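Local coordinates for intimin adherence protein (Escherichia coli O157:H7, PDB 3NCX), which probably mediates intimate attachment of the bacterium to host cells by binding the translocated receptor Tir through its C-terminal lectin-like domain, at residues 9-14 and 79-84; 17-22 and 129-134; 57-62 and 73-78; 147-152 and 181-186. The protein carries 1 engineered substitution. All coordinates share one frame; numbering follows the deposited sequence.

How the interactions relate
The chain opens two long-range contacts near its N terminus, and these cross. Interaction 1 starts at 9-14, interaction 2 at 17-22 on the next strand, and interaction 1 closes at 79-84 before interaction 2 closes at 129-134. Interaction 3, a short loop between 57-62 and 73-78, is nested inside both. It shares strand 75-81 with interaction 1 and touches it where I13 CD1 meets I77 O at 4.2 Å. Together, interactions 1 and 3 join the sheets of the Ig-like sandwich, while interaction 2 ties that sandwich to the lectin domain. Interaction 4 (147-152 and 181-186) follows in series, its centre about 44 Å from that of interaction 1, and joins two sheets within the lectin domain.

Interaction 1 (9-14 and 79-84); sequences DELKID and ATSGDK
L11 meets a flat group of the opposing strand, the A79 peptide: its CD2 methyl lies obliquely above the plane of the A79 carbonyl, just beyond the oxygen, with CD2 at 3.2 Å from A79 O. The aromatic groups here belong to strand 49-53, where Y49 is touched by both L11 and S81, and W51 by both I13 and A79. This is the face-to-face packing of an Ig-like beta sandwich, in which strand 12-13 of one sheet lies over strand 75-81 of the other. The backbones stay apart, as the 7.1 Å between L11 CA and S81 CA indicates, and side chains fill the interval.

L11 has the largest share of the contact. Its isobutyl group extends across to the other strand because a chi1 of 180° turns CG away from the backbone N, and CD2 also comes within 3.8 Å of S81 N. V87 of strand 86-91 packs against L11 as well. Beyond S81 the chain reverses in a type I turn, in which K84 N donates to S81 O at 3.3 Å. Further along the sandwich the side-chain contact is aliphatic: the extended arm of I13 reaches over A79, ending with CD1 at 3.6 Å from A79 CB.

Interaction 2 (17-22 and 129-134); sequences VDIIGN and DSWGAA
I19 and W131 supply the apolar part of this contact, crossing at about a right angle. The branch methyl of the isoleucine does the touching, with I19 CG2 at 3.9 Å from W131 CE3. This methyl points to the end of the helix because it stands opposite the backbone N about the CA-CB bond.

Backbone polar contacts form the second group. G21 lies against the helix terminus in a CA-H...O contact, with G21 CA at 3.0 Å from W131 O, and the oxygen also accepts a hydrogen bond from the Y137 hydroxyl. Glycines on both sides let the main chains come close: G21 CA and G132 CA are 4.8 Å apart, and G132, with a positive phi of 94°, takes the chain out of the helix.

One water molecule donates to G21 O at 3.2 Å and accepts from A133 N at the same distance, bridging the two loops.

Strand 17-19 belongs to the Ig-like sheet, paired with strands 24-26 and 37-43, whereas helix 121-131 belongs to the lectin domain. Between them W131 packs on L28 and P29 and bonds through NE1 to I31 O, so the contact lies at the junction of the two domains.

Interaction 3 (57-62 and 73-78); sequences SIATVD and GSVVIK
I58, A59 and V75 form the first shell of this contact, a piece of the core of the Ig-like sandwich in which strands 59-61 and 75-78 face each other from different sheets. V75 CG1 touches two partners, I58 CG2 at 3.7 Å and A59 CB at 3.9 Å. Its chi1 of 67° places that methyl between the valine's own backbone N and carbonyl carbon, while CG2 stands anti to the N. I58 also closes over the backbone where G73 and S74 lead into the strand, its CG2 approaching G73 O. Two residues further along from A59 and V75, V61 CG1 meets I77 CG2 more loosely, at 4.3 Å.

The next shell packs around these groups. W51 of strand 49-53 and V67 of strand 66-69 each touch both V61 and I77, and I91 backs V75. Strand 59-61 is paired with strand 66-69, strand 75-81 with its neighbours 49-53 and 86-91, so each side of the contact is secured by its own sheet. The touching parts run in similar directions, 24° apart.

At the G73 end, the extended arm of I58 (chi2 -177°) passes beside G73 CA and lays CD1 against the S74 backbone, near its O and 3.4 Å from S74 N.

Interaction 4 (147-152 and 181-186); sequences TAWIKQ and PNVYAV
A148 and Y184 make a single beta bridge between strands that then splay apart, crossing at -56°. One direct hydrogen bond serves it: Y184 N donates to T147 O at 2.8 Å, with an N-H...O angle of 153°. The Y184 ring is turned so that its edge meets the same T147 O near the ring plane. Where the strands separate, a water takes over. It donates to W149 O at 2.7 Å and accepts from V186 N at 3.0 Å, so a water links the two backbones beyond the bridge.

Side chains pack on both sides of the bridge. On one, V183 sets a methyl over one face of the W149 indole; CG1 stands anti to the backbone N (chi1 -174°), above the five-membered ring, in a CH-pi contact. The indole is held in position by a bond from NE1 to A104 O and by an edge-to-face contact with the Y106 ring. T147 extends this patch, its CG2 at 4.0 Å from V183 CG1. On the other side, A148 CB packs against V186 CG2, and L124 of helix 121-131 touches both residues.

Strand 147-149 is outermost in the sheet with 161-166 and 172-177, and strand 184-188 pairs with 97-103. Joining two such sheets near the chain's end, with helices packed against them, fits the C-type lectin-like fold.

Interaction 1 (9-14 and 79-84)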
loop_
_atom_site.group_PDB
_atom_site.type_symbol
_atom_site.label_atom_id
_atom_site.label_comp_id
_atom_site.label_asym_id
_atom_site.label_seq_id
_atom_site.Cartn_x
_atom_site.Cartn_y
_atom_site.Cartn_z
ATOM N N ASP A 9 -17.775 -21.349 -17.044
ATOM C CA ASP A 9 -18.664 -20.298 -16.563
ATOM C C ASP A 9 -18.130 -18.958 -17.044
ATOM O O ASP A 9 -17.039 -18.883 -17.610
ATOM C CB ASP A 9 -18.740 -20.295 -15.036
ATOM C CG ASP A 9 -18.407 -21.641 -14.431
ATOM O OD1 ASP A 9 -19.270 -22.542 -14.466
ATOM O OD2 ASP A 9 -17.281 -21.794 -13.912
ATOM N N GLU A 10 -18.892 -17.895 -16.816
ATOM C CA GLU A 10 -18.449 -16.571 -17.224
ATOM C C GLU A 10 -17.319 -16.077 -16.326
ATOM O O GLU A 10 -17.324 -16.309 -15.117
ATOM C CB GLU A 10 -19.613 -15.580 -17.237
ATOM C CG GLU A 10 -20.230 -15.299 -15.882
ATOM C CD GLU A 10 -21.286 -14.209 -15.945
ATOM O OE1 GLU A 10 -21.975 -14.101 -16.982
ATOM O OE2 GLU A 10 -21.423 -13.455 -14.958
ATOM N N LEU A 11 -16.346 -15.409 -16.935
ATOM C CA LEU A 11 -15.204 -14.870 -16.212
ATOM C C LEU A 11 -15.658 -13.878 -15.148
ATOM O O LEU A 11 -16.534 -13.047 -15.394
ATOM C CB LEU A 11 -14.237 -14.194 -17.186
ATOM C CG LEU A 11 -12.973 -13.566 -16.597
ATOM C CD1 LEU A 11 -12.134 -14.614 -15.887
ATOM C CD2 LEU A 11 -12.171 -12.882 -17.690
ATOM N N LYS A 12 -15.056 -13.970 -13.966
ATOM C CA LYS A 12 -15.429 -13.122 -12.841
ATOM C C LYS A 12 -14.218 -12.799 -11.969
ATOM O O LYS A 12 -13.504 -13.700 -11.526
ATOM C CB LYS A 12 -16.504 -13.814 -11.998
ATOM C CG LYS A 12 -16.851 -13.094 -10.703
ATOM C CD LYS A 12 -17.782 -11.917 -10.945
ATOM C CE LYS A 12 -17.924 -11.057 -9.696
ATOM N NZ LYS A 12 -18.392 -11.841 -8.518
ATOM N N ILE A 13 -13.987 -11.513 -11.728
ATOM C CA ILE A 13 -12.936 -11.094 -10.805
ATOM C C ILE A 13 -13.488 -10.967 -9.386
ATOM O O ILE A 13 -14.374 -10.149 -9.122
ATOM C CB ILE A 13 -12.288 -9.762 -11.227
ATOM C CG1 ILE A 13 -11.422 -9.959 -12.471
ATOM C CG2 ILE A 13 -11.438 -9.205 -10.098
ATOM C CD1 ILE A 13 -10.698 -8.704 -12.908
ATOM N N ASP A 14 -12.963 -11.784 -8.480
ATOM C CA ASP A 14 -13.417 -11.796 -7.093
ATOM C C ASP A 14 -13.278 -10.423 -6.444
ATOM O O ASP A 14 -12.216 -9.802 -6.502
ATOM C CB ASP A 14 -12.637 -12.836 -6.285
ATOM C CG ASP A 14 -13.543 -13.841 -5.597
ATOM O OD1 ASP A 14 -14.027 -13.544 -4.484
ATOM O OD2 ASP A 14 -13.766 -14.929 -6.172
ATOM N N ALA A 79 -8.799 -8.519 -16.455
ATOM C CA ALA A 79 -8.347 -9.901 -16.524
ATOM C C ALA A 79 -8.918 -10.566 -17.771
ATOM O O ALA A 79 -10.123 -10.509 -18.019
ATOM C CB ALA A 79 -8.766 -10.662 -15.278
ATOM N N THR A 80 -8.049 -11.191 -18.559
ATOM C CA THR A 80 -8.471 -11.851 -19.787
ATOM C C THR A 80 -8.190 -13.347 -19.740
ATOM O O THR A 80 -7.035 -13.774 -19.711
ATOM C CB THR A 80 -7.785 -11.243 -21.026
ATOM O OG1 THR A 80 -8.263 -9.909 -21.230
ATOM C CG2 THR A 80 -8.083 -12.072 -22.262
ATOM N N SER A 81 -9.257 -14.139 -19.730
ATOM C CA SER A 81 -9.137 -15.591 -19.731
ATOM C C SER A 81 -8.691 -16.084 -21.102
ATOM O O SER A 81 -8.736 -15.341 -22.084
ATOM C CB SER A 81 -10.467 -16.236 -19.344
ATOM O OG SER A 81 -11.517 -15.773 -20.176
ATOM N N GLY A 82 -8.263 -17.341 -21.163
ATOM C CA GLY A 82 -7.769 -17.915 -22.400
ATOM C C GLY A 82 -8.840 -18.028 -23.465
ATOM O O GLY A 82 -8.542 -18.039 -24.660
ATOM N N ASP A 83 -10.093 -18.110 -23.032
ATOM C CA ASP A 83 -11.210 -18.277 -23.955
ATOM C C ASP A 83 -11.785 -16.940 -24.413
ATOM O O ASP A 83 -12.967 -16.843 -24.742
ATOM C CB ASP A 83 -12.301 -19.137 -23.317
ATOM C CG ASP A 83 -12.706 -18.636 -21.950
ATOM O OD1 ASP A 83 -13.725 -17.921 -21.857
ATOM O OD2 ASP A 83 -12.000 -18.953 -20.970
ATOM N N LYS A 84 -10.940 -15.911 -24.424
ATOM C CA LYS A 84 -11.307 -14.606 -24.972
ATOM C C LYS A 84 -12.377 -13.855 -24.172
ATOM O O LYS A 84 -13.184 -13.120 -24.742
ATOM C CB LYS A 84 -11.738 -14.745 -26.435
ATOM C CG LYS A 84 -10.591 -14.980 -27.409
ATOM C CD LYS A 84 -10.145 -13.676 -28.053
ATOM C CE LYS A 84 -11.280 -13.041 -28.848
ATOM N NZ LYS A 84 -10.893 -11.729 -29.438
#

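Interaction 2 (17-22 and 129-134)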
loop_
_atom_site.group_PDB
_atom_site.type_symbol
_atom_site.label_atom_id
_atom_site.label_comp_id
_atom_site.label_asym_id
_atom_site.label_seq_id
_atom_site.Cartn_x
_atom_site.Cartn_y
_atom_site.Cartn_z
ATOM N N VAL A 17 -10.266 -9.468 -2.002
ATOM C CA VAL A 17 -8.855 -9.330 -2.346
ATOM C C VAL A 17 -7.942 -9.972 -1.303
ATOM O O VAL A 17 -8.237 -9.958 -0.109
ATOM C CB VAL A 17 -8.470 -7.847 -2.536
ATOM C CG1 VAL A 17 -7.038 -7.599 -2.107
ATOM C CG2 VAL A 17 -8.689 -7.422 -3.980
ATOM N N ASP A 18 -6.832 -10.539 -1.767
ATOM C CA ASP A 18 -5.863 -11.166 -0.877
ATOM C C ASP A 18 -4.694 -10.231 -0.578
ATOM O O ASP A 18 -3.785 -10.084 -1.394
ATOM C CB ASP A 18 -5.341 -12.467 -1.486
ATOM C CG ASP A 18 -4.276 -13.124 -0.632
ATOM O OD1 ASP A 18 -3.354 -13.747 -1.200
ATOM O OD2 ASP A 18 -4.360 -13.020 0.611
ATOM N N ILE A 19 -4.723 -9.600 0.593
ATOM C CA ILE A 19 -3.640 -8.713 1.006
ATOM C C ILE A 19 -2.425 -9.522 1.445
ATOM O O ILE A 19 -2.499 -10.318 2.382
ATOM C CB ILE A 19 -4.063 -7.757 2.141
ATOM C CG1 ILE A 19 -5.074 -6.727 1.635
ATOM C CG2 ILE A 19 -2.847 -7.041 2.710
ATOM C CD1 ILE A 19 -6.463 -7.275 1.412
ATOM N N ILE A 20 -1.308 -9.306 0.760
ATOM C CA ILE A 20 -0.088 -10.069 0.991
ATOM C C ILE A 20 0.475 -9.892 2.400
ATOM O O ILE A 20 1.041 -10.824 2.969
ATOM C CB ILE A 20 1.000 -9.679 -0.027
ATOM C CG1 ILE A 20 0.493 -9.896 -1.453
ATOM C CG2 ILE A 20 2.273 -10.472 0.217
ATOM C CD1 ILE A 20 0.076 -11.323 -1.734
ATOM N N GLY A 21 0.312 -8.696 2.955
ATOM C CA GLY A 21 0.938 -8.343 4.217
ATOM C C GLY A 21 0.390 -9.020 5.461
ATOM O O GLY A 21 1.137 -9.305 6.396
ATOM N N ASN A 22 -0.913 -9.275 5.484
ATOM C CA ASN A 22 -1.545 -9.851 6.665
ATOM C C ASN A 22 -2.429 -11.056 6.361
ATOM O O ASN A 22 -3.178 -11.519 7.222
ATOM C CB ASN A 22 -2.347 -8.786 7.422
ATOM C CG ASN A 22 -3.292 -8.013 6.520
ATOM O OD1 ASN A 22 -3.566 -6.837 6.755
ATOM N ND2 ASN A 22 -3.785 -8.667 5.475
ATOM N N ASP A 129 -2.696 -1.973 10.291
ATOM C CA ASP A 129 -3.874 -2.812 10.475
ATOM C C ASP A 129 -4.443 -3.251 9.132
ATOM O O ASP A 129 -4.986 -4.349 9.006
ATOM C CB ASP A 129 -4.953 -2.077 11.277
ATOM C CG ASP A 129 -4.580 -1.896 12.737
ATOM O OD1 ASP A 129 -3.716 -2.653 13.234
ATOM O OD2 ASP A 129 -5.158 -1.001 13.390
ATOM N N SER A 130 -4.313 -2.386 8.131
ATOM C CA SER A 130 -4.896 -2.640 6.818
ATOM C C SER A 130 -3.967 -3.431 5.902
ATOM O O SER A 130 -4.425 -4.126 4.998
ATOM C CB SER A 130 -5.293 -1.323 6.146
ATOM O OG SER A 130 -6.198 -0.589 6.951
ATOM N N TRP A 131 -2.662 -3.328 6.139
ATOM C CA TRP A 131 -1.688 -3.947 5.247
ATOM C C TRP A 131 -0.714 -4.883 5.955
ATOM O O TRP A 131 -0.310 -5.901 5.397
ATOM C CB TRP A 131 -0.919 -2.875 4.468
ATOM C CG TRP A 131 -1.792 -2.072 3.550
ATOM C CD1 TRP A 131 -2.388 -0.876 3.825
ATOM C CD2 TRP A 131 -2.172 -2.412 2.211
ATOM N NE1 TRP A 131 -3.114 -0.446 2.739
ATOM C CE2 TRP A 131 -2.998 -1.372 1.735
ATOM C CE3 TRP A 131 -1.893 -3.492 1.368
ATOM C CZ2 TRP A 131 -3.549 -1.383 0.454
ATOM C CZ3 TRP A 131 -2.440 -3.500 0.097
ATOM C CH2 TRP A 131 -3.259 -2.453 -0.347
ATOM N N GLY A 132 -0.337 -4.537 7.181
ATOM C CA GLY A 132 0.645 -5.313 7.915
ATOM C C GLY A 132 2.049 -4.764 7.733
ATOM O O GLY A 132 2.239 -3.717 7.114
ATOM N N ALA A 133 3.035 -5.474 8.272
ATOM C CA ALA A 133 4.425 -5.031 8.218
ATOM C C ALA A 133 4.845 -4.597 6.815
ATOM O O ALA A 133 4.668 -5.334 5.843
ATOM C CB ALA A 133 5.348 -6.122 8.738
ATOM N N ALA A 134 5.407 -3.398 6.721
ATOM C CA ALA A 134 5.792 -2.827 5.435
ATOM C C ALA A 134 6.762 -3.717 4.665
ATOM O O ALA A 134 6.696 -3.800 3.438
ATOM C CB ALA A 134 6.389 -1.442 5.632
HETATM O O HOH W 1 2.316 -8.404 9.202
#

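Interaction 3 (57-62 and 73-78)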
loop_
_atom_site.group_PDB
_atom_site.type_symbol
_atom_site.label_atom_id
_atom_site.label_comp_id
_atom_site.label_asym_id
_atom_site.label_seq_id
_atom_site.Cartn_x
_atom_site.Cartn_y
_atom_site.Cartn_z
ATOM N N SER A 57 0.746 4.519 -13.688
ATOM C CA SER A 57 1.028 5.610 -12.764
ATOM C C SER A 57 0.325 5.387 -11.432
ATOM O O SER A 57 0.822 5.789 -10.380
ATOM C CB SER A 57 0.594 6.950 -13.363
ATOM O OG SER A 57 0.641 7.984 -12.394
ATOM N N ILE A 58 -0.837 4.744 -11.484
ATOM C CA ILE A 58 -1.619 4.493 -10.280
ATOM C C ILE A 58 -1.359 3.103 -9.709
ATOM O O ILE A 58 -1.195 2.946 -8.499
ATOM C CB ILE A 58 -3.125 4.689 -10.536
ATOM C CG1 ILE A 58 -3.408 6.154 -10.872
ATOM C CG2 ILE A 58 -3.937 4.255 -9.323
ATOM C CD1 ILE A 58 -4.872 6.467 -11.066
ATOM N N ALA A 59 -1.309 2.099 -10.579
ATOM C CA ALA A 59 -1.085 0.730 -10.131
ATOM C C ALA A 59 -0.556 -0.176 -11.239
ATOM O O ALA A 59 -0.791 0.068 -12.422
ATOM C CB ALA A 59 -2.364 0.152 -9.537
ATOM N N THR A 60 0.155 -1.225 -10.838
ATOM C CA THR A 60 0.726 -2.195 -11.766
ATOM C C THR A 60 0.300 -3.612 -11.377
ATOM O O THR A 60 0.046 -3.887 -10.206
ATOM C CB THR A 60 2.268 -2.090 -11.795
ATOM O OG1 THR A 60 2.682 -1.458 -13.012
ATOM C CG2 THR A 60 2.914 -3.466 -11.699
ATOM N N VAL A 61 0.212 -4.506 -12.359
ATOM C CA VAL A 61 -0.199 -5.882 -12.095
ATOM C C VAL A 61 0.621 -6.881 -12.912
ATOM O O VAL A 61 0.888 -6.661 -14.093
ATOM C CB VAL A 61 -1.708 -6.087 -12.371
ATOM C CG1 VAL A 61 -2.047 -5.707 -13.806
ATOM C CG2 VAL A 61 -2.114 -7.525 -12.079
ATOM N N ASP A 62 1.023 -7.979 -12.276
ATOM C CA ASP A 62 1.842 -8.986 -12.945
ATOM C C ASP A 62 1.002 -10.124 -13.520
ATOM O O ASP A 62 -0.219 -10.010 -13.639
ATOM C CB ASP A 62 2.919 -9.535 -12.003
ATOM C CG ASP A 62 2.339 -10.286 -10.817
ATOM O OD1 ASP A 62 3.032 -10.392 -9.783
ATOM O OD2 ASP A 62 1.194 -10.773 -10.915
ATOM N N GLY A 73 -4.828 7.410 -6.747
ATOM C CA GLY A 73 -5.808 7.593 -7.803
ATOM C C GLY A 73 -6.624 6.347 -8.093
ATOM O O GLY A 73 -6.386 5.289 -7.513
ATOM N N SER A 74 -7.591 6.480 -8.997
ATOM C CA SER A 74 -8.444 5.361 -9.384
ATOM C C SER A 74 -8.005 4.790 -10.727
ATOM O O SER A 74 -7.711 5.537 -11.661
ATOM C CB SER A 74 -9.906 5.803 -9.466
ATOM O OG SER A 74 -10.313 6.465 -8.282
ATOM N N VAL A 75 -7.968 3.465 -10.825
ATOM C CA VAL A 75 -7.540 2.807 -12.052
ATOM C C VAL A 75 -8.311 1.512 -12.290
ATOM O O VAL A 75 -8.795 0.883 -11.348
ATOM C CB VAL A 75 -6.029 2.501 -12.025
ATOM C CG1 VAL A 75 -5.721 1.458 -10.960
ATOM C CG2 VAL A 75 -5.551 2.031 -13.392
ATOM N N VAL A 76 -8.422 1.119 -13.556
ATOM C CA VAL A 76 -9.115 -0.110 -13.918
ATOM C C VAL A 76 -8.134 -1.232 -14.236
ATOM O O VAL A 76 -7.165 -1.034 -14.971
ATOM C CB VAL A 76 -10.048 0.098 -15.126
ATOM C CG1 VAL A 76 -10.489 -1.243 -15.700
ATOM C CG2 VAL A 76 -11.250 0.941 -14.729
ATOM N N ILE A 77 -8.394 -2.408 -13.675
ATOM C CA ILE A 77 -7.590 -3.591 -13.947
ATOM C C ILE A 77 -8.424 -4.623 -14.694
ATOM O O ILE A 77 -9.545 -4.932 -14.293
ATOM C CB ILE A 77 -7.058 -4.218 -12.651
ATOM C CG1 ILE A 77 -6.213 -3.198 -11.885
ATOM C CG2 ILE A 77 -6.256 -5.480 -12.954
ATOM C CD1 ILE A 77 -5.710 -3.699 -10.553
ATOM N N LYS A 78 -7.876 -5.150 -15.784
ATOM C CA LYS A 78 -8.600 -6.114 -16.605
ATOM C C LYS A 78 -7.961 -7.498 -16.593
ATOM O O LYS A 78 -6.742 -7.637 -16.703
ATOM C CB LYS A 78 -8.728 -5.608 -18.044
ATOM C CG LYS A 78 -9.690 -4.441 -18.212
ATOM C CD LYS A 78 -9.839 -4.054 -19.675
ATOM C CE LYS A 78 -10.855 -2.938 -19.847
ATOM N NZ LYS A 78 -10.919 -2.446 -21.249
#

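Interaction 4 (147-152 and 181-186)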
loop_
_atom_site.group_PDB
_atom_site.type_symbol
_atom_site.label_atom_id
_atom_site.label_comp_id
_atom_site.label_asym_id
_atom_site.label_seq_id
_atom_site.Cartn_x
_atom_site.Cartn_y
_atom_site.Cartn_z
ATOM N N THR A 147 11.104 3.503 11.042
ATOM C CA THR A 147 10.632 4.506 11.988
ATOM C C THR A 147 10.171 5.745 11.230
ATOM O O THR A 147 10.892 6.264 10.375
ATOM C CB THR A 147 11.733 4.896 13.000
ATOM O OG1 THR A 147 12.136 3.740 13.745
ATOM C CG2 THR A 147 11.222 5.952 13.962
ATOM N N ALA A 148 8.967 6.213 11.541
ATOM C CA ALA A 148 8.388 7.352 10.836
ATOM C C ALA A 148 8.074 8.515 11.774
ATOM O O ALA A 148 7.598 8.314 12.891
ATOM C CB ALA A 148 7.135 6.923 10.085
ATOM N N TRP A 149 8.341 9.735 11.314
ATOM C CA TRP A 149 8.013 10.927 12.088
ATOM C C TRP A 149 6.504 11.107 12.199
ATOM O O TRP A 149 5.767 10.842 11.252
ATOM C CB TRP A 149 8.613 12.183 11.445
ATOM C CG TRP A 149 10.094 12.342 11.627
ATOM C CD1 TRP A 149 11.051 12.281 10.654
ATOM C CD2 TRP A 149 10.786 12.600 12.854
ATOM N NE1 TRP A 149 12.295 12.483 11.200
ATOM C CE2 TRP A 149 12.161 12.681 12.550
ATOM C CE3 TRP A 149 10.377 12.769 14.181
ATOM C CZ2 TRP A 149 13.130 12.920 13.525
ATOM C CZ3 TRP A 149 11.341 13.008 15.147
ATOM C CH2 TRP A 149 12.701 13.081 14.813
ATOM N N ILE A 150 6.048 11.551 13.365
ATOM C CA ILE A 150 4.673 12.004 13.527
ATOM C C ILE A 150 4.715 13.522 13.654
ATOM O O ILE A 150 5.658 14.066 14.225
ATOM C CB ILE A 150 3.995 11.393 14.778
ATOM C CG1 ILE A 150 3.524 9.964 14.504
ATOM C CG2 ILE A 150 2.796 12.227 15.201
ATOM C CD1 ILE A 150 4.635 8.967 14.316
ATOM N N LYS A 151 3.715 14.206 13.106
ATOM C CA LYS A 151 3.661 15.660 13.215
ATOM C C LYS A 151 3.660 16.082 14.681
ATOM O O LYS A 151 2.760 15.720 15.440
ATOM C CB LYS A 151 2.434 16.221 12.498
ATOM C CG LYS A 151 2.339 17.738 12.551
ATOM C CD LYS A 151 1.218 18.260 11.670
ATOM C CE LYS A 151 1.100 19.770 11.773
ATOM N NZ LYS A 151 2.378 20.451 11.425
ATOM N N GLN A 152 4.674 16.846 15.071
ATOM C CA GLN A 152 4.863 17.224 16.468
ATOM C C GLN A 152 3.776 18.165 16.977
ATOM O O GLN A 152 3.373 19.101 16.284
ATOM C CB GLN A 152 6.247 17.849 16.678
ATOM C CG GLN A 152 6.483 19.138 15.906
ATOM C CD GLN A 152 7.862 19.726 16.153
ATOM O OE1 GLN A 152 8.167 20.830 15.706
ATOM N NE2 GLN A 152 8.701 18.986 16.869
ATOM N N PRO A 181 18.915 10.581 13.939
ATOM C CA PRO A 181 19.131 9.833 12.699
ATOM C C PRO A 181 18.266 8.576 12.640
ATOM O O PRO A 181 17.599 8.247 13.620
ATOM C CB PRO A 181 20.608 9.446 12.782
ATOM C CG PRO A 181 20.873 9.351 14.245
ATOM C CD PRO A 181 20.047 10.439 14.873
ATOM N N ASN A 182 18.281 7.893 11.500
ATOM C CA ASN A 182 17.556 6.637 11.330
ATOM C C ASN A 182 16.036 6.782 11.369
ATOM O O ASN A 182 15.327 5.833 11.700
ATOM C CB ASN A 182 18.012 5.607 12.368
ATOM C CG ASN A 182 19.498 5.315 12.287
ATOM O OD1 ASN A 182 20.252 5.613 13.214
ATOM N ND2 ASN A 182 19.928 4.728 11.176
ATOM N N VAL A 183 15.536 7.964 11.027
ATOM C CA VAL A 183 14.095 8.195 10.987
ATOM C C VAL A 183 13.650 8.610 9.589
ATOM O O VAL A 183 14.157 9.585 9.033
ATOM C CB VAL A 183 13.657 9.270 11.999
ATOM C CG1 VAL A 183 12.143 9.376 12.024
ATOM C CG2 VAL A 183 14.192 8.946 13.384
ATOM N N TYR A 184 12.701 7.867 9.027
ATOM C CA TYR A 184 12.233 8.117 7.667
ATOM C C TYR A 184 11.214 9.247 7.593
ATOM O O TYR A 184 10.386 9.410 8.489
ATOM C CB TYR A 184 11.633 6.845 7.062
ATOM C CG TYR A 184 12.662 5.813 6.672
ATOM C CD1 TYR A 184 13.137 4.896 7.597
ATOM C CD2 TYR A 184 13.162 5.758 5.378
ATOM C CE1 TYR A 184 14.080 3.952 7.248
ATOM C CE2 TYR A 184 14.105 4.818 5.019
ATOM C CZ TYR A 184 14.561 3.916 5.958
ATOM O OH TYR A 184 15.502 2.974 5.606
ATOM N N ALA A 185 11.284 10.024 6.518
ATOM C CA ALA A 185 10.292 11.058 6.257
ATOM C C ALA A 185 9.118 10.454 5.498
ATOM O O ALA A 185 9.198 10.238 4.288
ATOM C CB ALA A 185 10.907 12.200 5.465
ATOM N N VAL A 186 8.035 10.171 6.214
ATOM C CA VAL A 186 6.855 9.572 5.601
ATOM C C VAL A 186 5.810 10.630 5.263
ATOM O O VAL A 186 5.242 11.269 6.150
ATOM C CB VAL A 186 6.228 8.486 6.499
ATOM C CG1 VAL A 186 4.936 7.974 5.888
ATOM C CG2 VAL A 186 7.206 7.340 6.705
HETATM O O HOH W 2 7.257 11.068 8.953
#